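Local coordinates for MlnE (Bacillus amyloliquefaciens subsp. plantarum, PDB 5D2E), which probably reduces, as the NADPH-dependent B-type ketoreductase domain of a polyketide synthase, beta-keto intermediates on the macrolactin assembly line, at residues Tyr175-Ala180 and Ala209-Ser214; Glu218-Gln223 and Tyr245-Tyr250. All blocks are in the same frame, centred on the assembly; numbering follows the deposited sequence.

Contact 1: residues Tyr175-Ala180 and Ala209-Ser214; sequences YLYENA and AAELKS
Glu-211 reaches across to two side chains of the neighbouring parallel strand, Tyr-177 and Asn-179, and shows how a carboxylate can be held on the face of a sheet by side chains of the adjacent strand. Its CA lies over one face of the Tyr-177 ring, 4.0 Å from the ring centroid, a CH-pi contact displaced toward the rim. CB then passes CZ of the same ring at 3.4 Å, and CG passes CE2. With CG opposite the backbone N (chi1 175°) and the chain extended beyond it, the carboxylate arrives between the phenol and the amide. OE1 accepts a weak hydrogen bond from Tyr-177 OH at 2.8 Å, and OE2 accepts a nearly straight one from Asn-179 ND2 at 3.0 Å (165° at the hydrogen). The amide plane contains this bond, but the carboxylate is met from above its own plane. The tyrosine takes part because its CG is tucked between backbone N and carbonyl carbon (chi1 65°), which swings the ring over the next strand. Asn-179 ND2 also donates to the carbonyl of Glu-183.

Helix 186-201 joins the two strands in a right-handed beta-alpha-beta crossover of the Rossmann-like, structural half of the ketoreductase, away from the NADP site, and covers the sheet face that carries Tyr-175. Tyr-175 packs on that helix through Val-191 and Leu-195, bonds through its hydroxyl to the carbonyl of Tyr-188, and turns its ring edge to Ala-209 CB. Leu-176 lies on the other sheet face, where its CD2 meets Ala-210 CB at 3.8 Å and its CB meets Leu-212 CD1. Five backbone hydrogen bonds join the strands in unbroken parallel register; among them, Leu-212 N reaches Tyr-177 O at 2.7 Å.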
ATOM      1  N   TYR A 175      -1.776  -4.413 -15.804  1.00 23.76           N
ATOM      2  CA  TYR A 175      -0.840  -3.421 -15.401  1.00 23.62           C
ATOM      3  C   TYR A 175       0.502  -4.103 -15.178  1.00 24.59           C
ATOM      4  O   TYR A 175       0.581  -5.049 -14.436  1.00 24.67           O
ATOM      5  CB  TYR A 175      -1.336  -2.755 -14.132  1.00 24.13           C
ATOM      6  CG  TYR A 175      -0.290  -2.032 -13.362  1.00 23.71           C
ATOM      7  CD1 TYR A 175       0.224  -0.809 -13.773  1.00 24.54           C
ATOM      8  CD2 TYR A 175       0.246  -2.611 -12.203  1.00 27.45           C
ATOM      9  CE1 TYR A 175       1.259  -0.201 -13.051  1.00 26.84           C
ATOM     10  CE2 TYR A 175       1.266  -1.994 -11.491  1.00 25.97           C
ATOM     11  CZ  TYR A 175       1.757  -0.806 -11.906  1.00 27.42           C
ATOM     12  OH  TYR A 175       2.743  -0.246 -11.088  1.00 29.45           O
ATOM     13  N   LEU A 176       1.556  -3.577 -15.830  1.00 24.28           N
ATOM     14  CA  LEU A 176       2.918  -4.075 -15.773  1.00 25.92           C
ATOM     15  C   LEU A 176       3.875  -3.035 -15.262  1.00 24.78           C
ATOM     16  O   LEU A 176       3.760  -1.875 -15.574  1.00 24.16           O
ATOM     17  CB  LEU A 176       3.430  -4.484 -17.169  1.00 25.81           C
ATOM     18  CG  LEU A 176       2.479  -5.306 -18.025  1.00 29.23           C
ATOM     19  CD1 LEU A 176       2.956  -5.544 -19.455  1.00 34.43           C
ATOM     20  CD2 LEU A 176       2.248  -6.606 -17.324  1.00 32.08           C
ATOM     21  N   TYR A 177       4.836  -3.493 -14.464  1.00 23.05           N
ATOM     22  CA  TYR A 177       5.935  -2.678 -14.043  1.00 22.65           C
ATOM     23  C   TYR A 177       7.213  -3.516 -13.984  1.00 24.42           C
ATOM     24  O   TYR A 177       7.157  -4.721 -13.777  1.00 23.60           O
ATOM     25  CB  TYR A 177       5.729  -2.031 -12.688  1.00 23.34           C
ATOM     26  CG  TYR A 177       5.638  -2.915 -11.495  1.00 24.46           C
ATOM     27  CD1 TYR A 177       4.433  -3.536 -11.163  1.00 24.69           C
ATOM     28  CD2 TYR A 177       6.762  -3.148 -10.671  1.00 26.81           C
ATOM     29  CE1 TYR A 177       4.324  -4.329 -10.036  1.00 29.98           C
ATOM     30  CE2 TYR A 177       6.653  -3.933  -9.535  1.00 27.19           C
ATOM     31  CZ  TYR A 177       5.438  -4.533  -9.241  1.00 28.11           C
ATOM     32  OH  TYR A 177       5.316  -5.334  -8.146  1.00 29.85           O
ATOM     33  N   GLU A 178       8.338  -2.823 -14.109  1.00 25.23           N
ATOM     34  CA  GLU A 178       9.631  -3.449 -14.095  1.00 26.43           C
ATOM     35  C   GLU A 178      10.261  -3.328 -12.723  1.00 25.21           C
ATOM     36  O   GLU A 178      10.092  -2.339 -12.006  1.00 26.15           O
ATOM     37  CB  GLU A 178      10.587  -2.804 -15.060  1.00 28.72           C
ATOM     38  CG  GLU A 178      10.201  -2.953 -16.518  1.00 32.92           C
ATOM     39  CD  GLU A 178      11.216  -2.268 -17.423  1.00 37.91           C
ATOM     40  OE1 GLU A 178      12.110  -1.529 -16.938  1.00 42.73           O
ATOM     41  OE2 GLU A 178      11.143  -2.536 -18.591  1.00 37.93           O
ATOM     42  N   ASN A 179      11.013  -4.362 -12.397  1.00 25.53           N
ATOM     43  CA  ASN A 179      11.837  -4.391 -11.198  1.00 25.43           C
ATOM     44  C   ASN A 179      13.083  -5.231 -11.538  1.00 25.19           C
ATOM     45  O   ASN A 179      13.180  -5.757 -12.651  1.00 24.75           O
ATOM     46  CB  ASN A 179      11.059  -4.927  -9.979  1.00 25.26           C
ATOM     47  CG  ASN A 179      11.775  -4.613  -8.612  1.00 26.50           C
ATOM     48  OD1 ASN A 179      12.625  -3.734  -8.506  1.00 26.39           O
ATOM     49  ND2 ASN A 179      11.377  -5.309  -7.592  1.00 29.20           N
ATOM     50  N   ALA A 180      14.006  -5.309 -10.585  1.00 24.42           N
ATOM     51  CA  ALA A 180      15.218  -6.141 -10.758  1.00 26.32           C
ATOM     52  C   ALA A 180      15.646  -6.718  -9.406  1.00 25.96           C
ATOM     53  O   ALA A 180      15.396  -6.119  -8.328  1.00 26.03           O
ATOM     54  CB  ALA A 180      16.340  -5.304 -11.330  1.00 26.87           C
ATOM     55  N   ALA A 209      -2.177  -7.401 -12.136  1.00 27.39           N
ATOM     56  CA  ALA A 209      -0.913  -6.669 -11.970  1.00 26.27           C
ATOM     57  C   ALA A 209       0.247  -7.645 -12.077  1.00 28.99           C
ATOM     58  O   ALA A 209       0.137  -8.778 -11.619  1.00 29.30           O
ATOM     59  CB  ALA A 209      -0.853  -5.925 -10.659  1.00 30.94           C
ATOM     60  N   ALA A 210       1.311  -7.263 -12.772  1.00 28.53           N
ATOM     61  CA  ALA A 210       2.419  -8.196 -12.999  1.00 25.91           C
ATOM     62  C   ALA A 210       3.757  -7.409 -12.896  1.00 26.90           C
ATOM     63  O   ALA A 210       3.929  -6.381 -13.539  1.00 26.95           O
ATOM     64  CB  ALA A 210       2.295  -8.905 -14.312  1.00 29.59           C
ATOM     65  N   GLU A 211       4.639  -7.903 -12.035  1.00 25.03           N
ATOM     66  CA  GLU A 211       5.956  -7.395 -11.865  1.00 24.27           C
ATOM     67  C   GLU A 211       6.857  -8.170 -12.835  1.00 26.48           C
ATOM     68  O   GLU A 211       6.769  -9.432 -12.983  1.00 24.77           O
ATOM     69  CB  GLU A 211       6.436  -7.611 -10.425  1.00 24.95           C
ATOM     70  CG  GLU A 211       7.873  -7.196 -10.198  1.00 26.99           C
ATOM     71  CD  GLU A 211       8.331  -7.304  -8.742  1.00 29.80           C
ATOM     72  OE1 GLU A 211       7.509  -7.070  -7.908  1.00 33.27           O
ATOM     73  OE2 GLU A 211       9.502  -7.524  -8.442  1.00 30.51           O
ATOM     74  N   LEU A 212       7.618  -7.416 -13.577  1.00 23.61           N
ATOM     75  CA  LEU A 212       8.568  -7.993 -14.535  1.00 28.95           C
ATOM     76  C   LEU A 212       9.962  -7.833 -13.932  1.00 25.52           C
ATOM     77  O   LEU A 212      10.614  -6.779 -14.091  1.00 26.66           O
ATOM     78  CB  LEU A 212       8.447  -7.314 -15.912  1.00 25.90           C
ATOM     79  CG  LEU A 212       7.036  -7.254 -16.513  1.00 28.58           C
ATOM     80  CD1 LEU A 212       6.978  -6.305 -17.683  1.00 31.49           C
ATOM     81  CD2 LEU A 212       6.557  -8.623 -16.909  1.00 30.39           C
ATOM     82  N   LYS A 213      10.415  -8.862 -13.223  1.00 26.93           N
ATOM     83  CA  LYS A 213      11.689  -8.757 -12.505  1.00 28.39           C
ATOM     84  C   LYS A 213      12.843  -9.395 -13.279  1.00 26.01           C
ATOM     85  O   LYS A 213      12.892 -10.611 -13.436  1.00 25.85           O
ATOM     86  CB  LYS A 213      11.612  -9.381 -11.118  1.00 29.10           C
ATOM     87  CG  LYS A 213      12.883  -9.129 -10.320  1.00 26.87           C
ATOM     88  CD  LYS A 213      12.808  -9.307  -8.838  1.00 33.73           C
ATOM     89  CE  LYS A 213      12.352 -10.648  -8.409  1.00 35.23           C
ATOM     90  NZ  LYS A 213      12.185 -10.555  -6.886  1.00 35.43           N
ATOM     91  N   SER A 214      13.737  -8.560 -13.759  1.00 25.83           N
ATOM     92  CA  SER A 214      15.008  -9.015 -14.296  1.00 26.36           C
ATOM     93  C   SER A 214      15.900  -9.541 -13.173  1.00 26.60           C
ATOM     94  O   SER A 214      16.053  -8.907 -12.162  1.00 28.71           O
ATOM     95  CB  SER A 214      15.722  -7.839 -14.911  1.00 28.99           C
ATOM     96  OG  SER A 214      14.997  -7.563 -16.079  1.00 31.55           O
TER

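Contact 2: residues Glu218-Gln223 and Tyr245-Tyr250; sequences EPFTKQ and YEPRHY
Phe-220 and Pro-247 form the close-packed side of a contact between two turns. Pro-247 CG lies off-centre over the Phe-220 ring, 4.3 Å from its centroid in a CH-pi contact, and is also 3.3 Å from Glu-218 O. The ring meets the carbonyl of Tyr-245 with its edge, Phe-220 CE2 approaching Tyr-245 O at 3.4 Å, while its CZ touches Tyr-245 CB. The proline thus fits between the aromatic ring and the backbone of Glu-218.

Toward solvent the contact changes character. Glu-218 lays its CG against Pro-247 CB, then bends at chi2 (144°) to bring its carboxylate to the exposed Arg-248. There a salt bridge joins Glu-218 OE2 to Arg-248 NE at 3.3 Å, with the oxygen at the guanidinium edge and the two planes 31° apart. Glu-218 OE2 lies as close to the aliphatic CD of Arg-248, 3.2 Å away, as to NE, so the pairing is a glancing one.

Thr-221 N-caps helix 222-233, whose Ile-225 and Val-228 meet the Phe-220 ring. Leu-212 of strand 205-214 also touches that ring, placing the contact where the helix begins beside the turn joining strands 242-245 and 249-257.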
ATOM      1  N   GLU A 218      19.857 -12.755 -16.140  1.00 37.89           N
ATOM      2  CA  GLU A 218      18.635 -13.320 -16.723  1.00 38.84           C
ATOM      3  C   GLU A 218      17.699 -12.113 -16.911  1.00 40.31           C
ATOM      4  O   GLU A 218      16.715 -11.957 -16.152  1.00 34.62           O
ATOM      5  CB  GLU A 218      18.126 -14.405 -15.787  1.00 44.65           C
ATOM      6  CG  GLU A 218      16.994 -15.252 -16.287  1.00 50.66           C
ATOM      7  CD  GLU A 218      17.094 -16.696 -15.844  1.00 56.02           C
ATOM      8  OE1 GLU A 218      16.832 -17.070 -14.655  1.00 54.60           O
ATOM      9  OE2 GLU A 218      17.404 -17.497 -16.734  1.00 79.97           O
ATOM     10  N   PRO A 219      18.049 -11.221 -17.869  1.00 37.27           N
ATOM     11  CA  PRO A 219      17.245 -10.021 -18.134  1.00 38.05           C
ATOM     12  C   PRO A 219      15.906 -10.349 -18.742  1.00 32.28           C
ATOM     13  O   PRO A 219      15.745 -11.399 -19.327  1.00 29.70           O
ATOM     14  CB  PRO A 219      18.080  -9.221 -19.119  1.00 40.20           C
ATOM     15  CG  PRO A 219      18.918 -10.253 -19.805  1.00 43.14           C
ATOM     16  CD  PRO A 219      19.223 -11.289 -18.770  1.00 42.13           C
ATOM     17  N   PHE A 220      14.902  -9.516 -18.429  1.00 31.18           N
ATOM     18  CA  PHE A 220      13.632  -9.552 -19.139  1.00 33.61           C
ATOM     19  C   PHE A 220      13.791  -8.894 -20.487  1.00 35.92           C
ATOM     20  O   PHE A 220      13.894  -7.721 -20.584  1.00 45.84           O
ATOM     21  CB  PHE A 220      12.548  -8.786 -18.408  1.00 37.03           C
ATOM     22  CG  PHE A 220      11.513  -9.656 -17.872  1.00 31.24           C
ATOM     23  CD1 PHE A 220      10.464 -10.060 -18.674  1.00 31.76           C
ATOM     24  CD2 PHE A 220      11.550 -10.069 -16.585  1.00 30.72           C
ATOM     25  CE1 PHE A 220       9.488 -10.951 -18.211  1.00 31.70           C
ATOM     26  CE2 PHE A 220      10.580 -10.953 -16.116  1.00 29.19           C
ATOM     27  CZ  PHE A 220       9.568 -11.410 -16.905  1.00 31.53           C
ATOM     28  N   THR A 221      13.748  -9.671 -21.517  1.00 34.60           N
ATOM     29  CA  THR A 221      13.788  -9.154 -22.872  1.00 36.31           C
ATOM     30  C   THR A 221      12.389  -8.751 -23.276  1.00 34.00           C
ATOM     31  O   THR A 221      11.415  -9.148 -22.636  1.00 31.68           O
ATOM     32  CB  THR A 221      14.270 -10.261 -23.832  1.00 36.69           C
ATOM     33  OG1 THR A 221      13.344 -11.365 -23.815  1.00 32.61           O
ATOM     34  CG2 THR A 221      15.657 -10.778 -23.346  1.00 40.47           C
ATOM     35  N   LYS A 222      12.308  -8.044 -24.403  1.00 36.85           N
ATOM     36  CA  LYS A 222      11.005  -7.641 -24.968  1.00 33.52           C
ATOM     37  C   LYS A 222      10.173  -8.823 -25.259  1.00 31.22           C
ATOM     38  O   LYS A 222       8.980  -8.840 -24.943  1.00 29.93           O
ATOM     39  CB  LYS A 222      11.165  -6.752 -26.192  1.00 34.74           C
ATOM     40  CG  LYS A 222      11.768  -5.396 -25.842  1.00 37.44           C
ATOM     41  CD  LYS A 222      12.270  -4.763 -27.116  1.00 42.76           C
ATOM     42  CE  LYS A 222      12.812  -3.359 -26.890  1.00 47.32           C
ATOM     43  NZ  LYS A 222      12.798  -2.620 -28.196  1.00 47.00           N
ATOM     44  N   GLN A 223      10.780  -9.865 -25.812  1.00 30.05           N
ATOM     45  CA  GLN A 223      10.029 -11.056 -26.051  1.00 30.41           C
ATOM     46  C   GLN A 223       9.520 -11.716 -24.791  1.00 32.72           C
ATOM     47  O   GLN A 223       8.418 -12.261 -24.818  1.00 29.91           O
ATOM     48  CB  GLN A 223      10.825 -12.073 -26.898  1.00 33.56           C
ATOM     49  CG  GLN A 223      10.051 -13.315 -27.254  1.00 33.13           C
ATOM     50  CD  GLN A 223       8.848 -13.030 -28.178  1.00 34.87           C
ATOM     51  OE1 GLN A 223       8.931 -12.212 -29.138  1.00 35.38           O
ATOM     52  NE2 GLN A 223       7.699 -13.684 -27.882  1.00 32.47           N
ATOM     53  N   TYR A 245       6.796 -12.048 -11.929  1.00 24.67           N
ATOM     54  CA  TYR A 245       7.437 -12.855 -12.953  1.00 25.98           C
ATOM     55  C   TYR A 245       8.907 -12.616 -13.003  1.00 27.37           C
ATOM     56  O   TYR A 245       9.365 -11.478 -12.993  1.00 28.96           O
ATOM     57  CB  TYR A 245       6.866 -12.498 -14.331  1.00 25.41           C
ATOM     58  CG  TYR A 245       5.444 -12.938 -14.532  1.00 25.56           C
ATOM     59  CD1 TYR A 245       5.125 -14.216 -14.969  1.00 26.17           C
ATOM     60  CD2 TYR A 245       4.397 -12.063 -14.265  1.00 25.07           C
ATOM     61  CE1 TYR A 245       3.796 -14.621 -15.107  1.00 25.07           C
ATOM     62  CE2 TYR A 245       3.064 -12.456 -14.417  1.00 26.89           C
ATOM     63  CZ  TYR A 245       2.787 -13.722 -14.836  1.00 26.02           C
ATOM     64  OH  TYR A 245       1.499 -14.043 -14.992  1.00 28.36           O
ATOM     65  N   GLU A 246       9.668 -13.702 -12.964  1.00 24.29           N
ATOM     66  CA  GLU A 246      11.059 -13.654 -13.406  1.00 26.84           C
ATOM     67  C   GLU A 246      11.017 -14.294 -14.779  1.00 25.71           C
ATOM     68  O   GLU A 246      10.028 -14.932 -15.128  1.00 29.25           O
ATOM     69  CB  GLU A 246      11.945 -14.469 -12.443  1.00 25.02           C
ATOM     70  CG  GLU A 246      12.080 -13.826 -11.078  1.00 26.73           C
ATOM     71  CD  GLU A 246      12.757 -14.675 -10.032  1.00 27.32           C
ATOM     72  OE1 GLU A 246      13.321 -15.697 -10.410  1.00 30.39           O
ATOM     73  OE2 GLU A 246      12.739 -14.259  -8.866  1.00 27.63           O
ATOM     74  N   PRO A 247      12.127 -14.249 -15.520  1.00 29.51           N
ATOM     75  CA  PRO A 247      12.072 -14.888 -16.840  1.00 33.68           C
ATOM     76  C   PRO A 247      11.799 -16.387 -16.857  1.00 32.05           C
ATOM     77  O   PRO A 247      11.069 -16.852 -17.726  1.00 34.29           O
ATOM     78  CB  PRO A 247      13.427 -14.538 -17.426  1.00 37.72           C
ATOM     79  CG  PRO A 247      13.780 -13.240 -16.736  1.00 37.64           C
ATOM     80  CD  PRO A 247      13.374 -13.495 -15.320  1.00 29.53           C
ATOM     81  N   ARG A 248      12.229 -17.124 -15.836  1.00 30.29           N
ATOM     82  CA  ARG A 248      11.997 -18.604 -15.800  1.00 31.26           C
ATOM     83  C   ARG A 248      11.012 -19.156 -14.734  1.00 31.20           C
ATOM     84  O   ARG A 248      10.670 -20.317 -14.724  1.00 29.81           O
ATOM     85  CB  ARG A 248      13.364 -19.290 -15.657  1.00 33.39           C
ATOM     86  CG  ARG A 248      14.239 -19.076 -16.883  1.00 39.07           C
ATOM     87  CD  ARG A 248      15.445 -20.016 -16.895  1.00 46.24           C
ATOM     88  NE  ARG A 248      15.899 -20.000 -18.275  1.00 65.78           N
ATOM     89  CZ  ARG A 248      15.699 -20.958 -19.194  1.00 62.30           C
ATOM     90  NH1 ARG A 248      15.127 -22.124 -18.910  1.00 60.80           N
ATOM     91  NH2 ARG A 248      16.145 -20.745 -20.414  1.00 70.13           N
ATOM     92  N   HIS A 249      10.575 -18.290 -13.839  1.00 29.05           N
ATOM     93  CA  HIS A 249       9.759 -18.652 -12.676  1.00 28.07           C
ATOM     94  C   HIS A 249       8.803 -17.499 -12.362  1.00 28.24           C
ATOM     95  O   HIS A 249       9.095 -16.370 -12.665  1.00 30.67           O
ATOM     96  CB  HIS A 249      10.623 -18.867 -11.460  1.00 28.59           C
ATOM     97  CG  HIS A 249      11.575 -20.016 -11.584  1.00 30.95           C
ATOM     98  ND1 HIS A 249      12.869 -19.866 -12.045  1.00 34.48           N
ATOM     99  CD2 HIS A 249      11.394 -21.342 -11.370  1.00 32.82           C
ATOM    100  CE1 HIS A 249      13.453 -21.058 -12.062  1.00 33.47           C
ATOM    101  NE2 HIS A 249      12.579 -21.959 -11.648  1.00 33.13           N
ATOM    102  N   TYR A 250       7.669 -17.812 -11.747  1.00 29.39           N
ATOM    103  CA  TYR A 250       6.797 -16.797 -11.260  1.00 27.58           C
ATOM    104  C   TYR A 250       6.245 -17.187  -9.898  1.00 27.39           C
ATOM    105  O   TYR A 250       6.236 -18.372  -9.506  1.00 28.07           O
ATOM    106  CB  TYR A 250       5.693 -16.468 -12.255  1.00 28.21           C
ATOM    107  CG  TYR A 250       4.667 -17.566 -12.524  1.00 26.60           C
ATOM    108  CD1 TYR A 250       4.884 -18.509 -13.517  1.00 29.41           C
ATOM    109  CD2 TYR A 250       3.521 -17.667 -11.748  1.00 30.32           C
ATOM    110  CE1 TYR A 250       3.954 -19.506 -13.754  1.00 32.82           C
ATOM    111  CE2 TYR A 250       2.592 -18.671 -11.958  1.00 35.60           C
ATOM    112  CZ  TYR A 250       2.825 -19.579 -12.982  1.00 34.78           C
ATOM    113  OH  TYR A 250       1.914 -20.562 -13.214  1.00 41.12           O
TER

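Strand 205-214 connects the two contacts, whose centres are about 9 Å apart. It pairs with strand 171-180 in contact 1, and on its other edge with strand 242-245, whose last residue, Tyr-245, opens segment 245-250 of contact 2: Tyr-245 N lies 2.8 Å from Glu-211 O and Tyr-245 O lies 2.8 Å from Lys-213 N, both probable hydrogen bonds. Contact 1 is the more buried and is built on regular backbone bonding, with a polar cluster of side chains above it. Contact 2 lies farther from the centre of the chain, where turns meet through proline-aromatic packing and a peripheral salt bridge. Ser-214 OG, bonded to Phe-220 N, ties the strand end to the turn that follows.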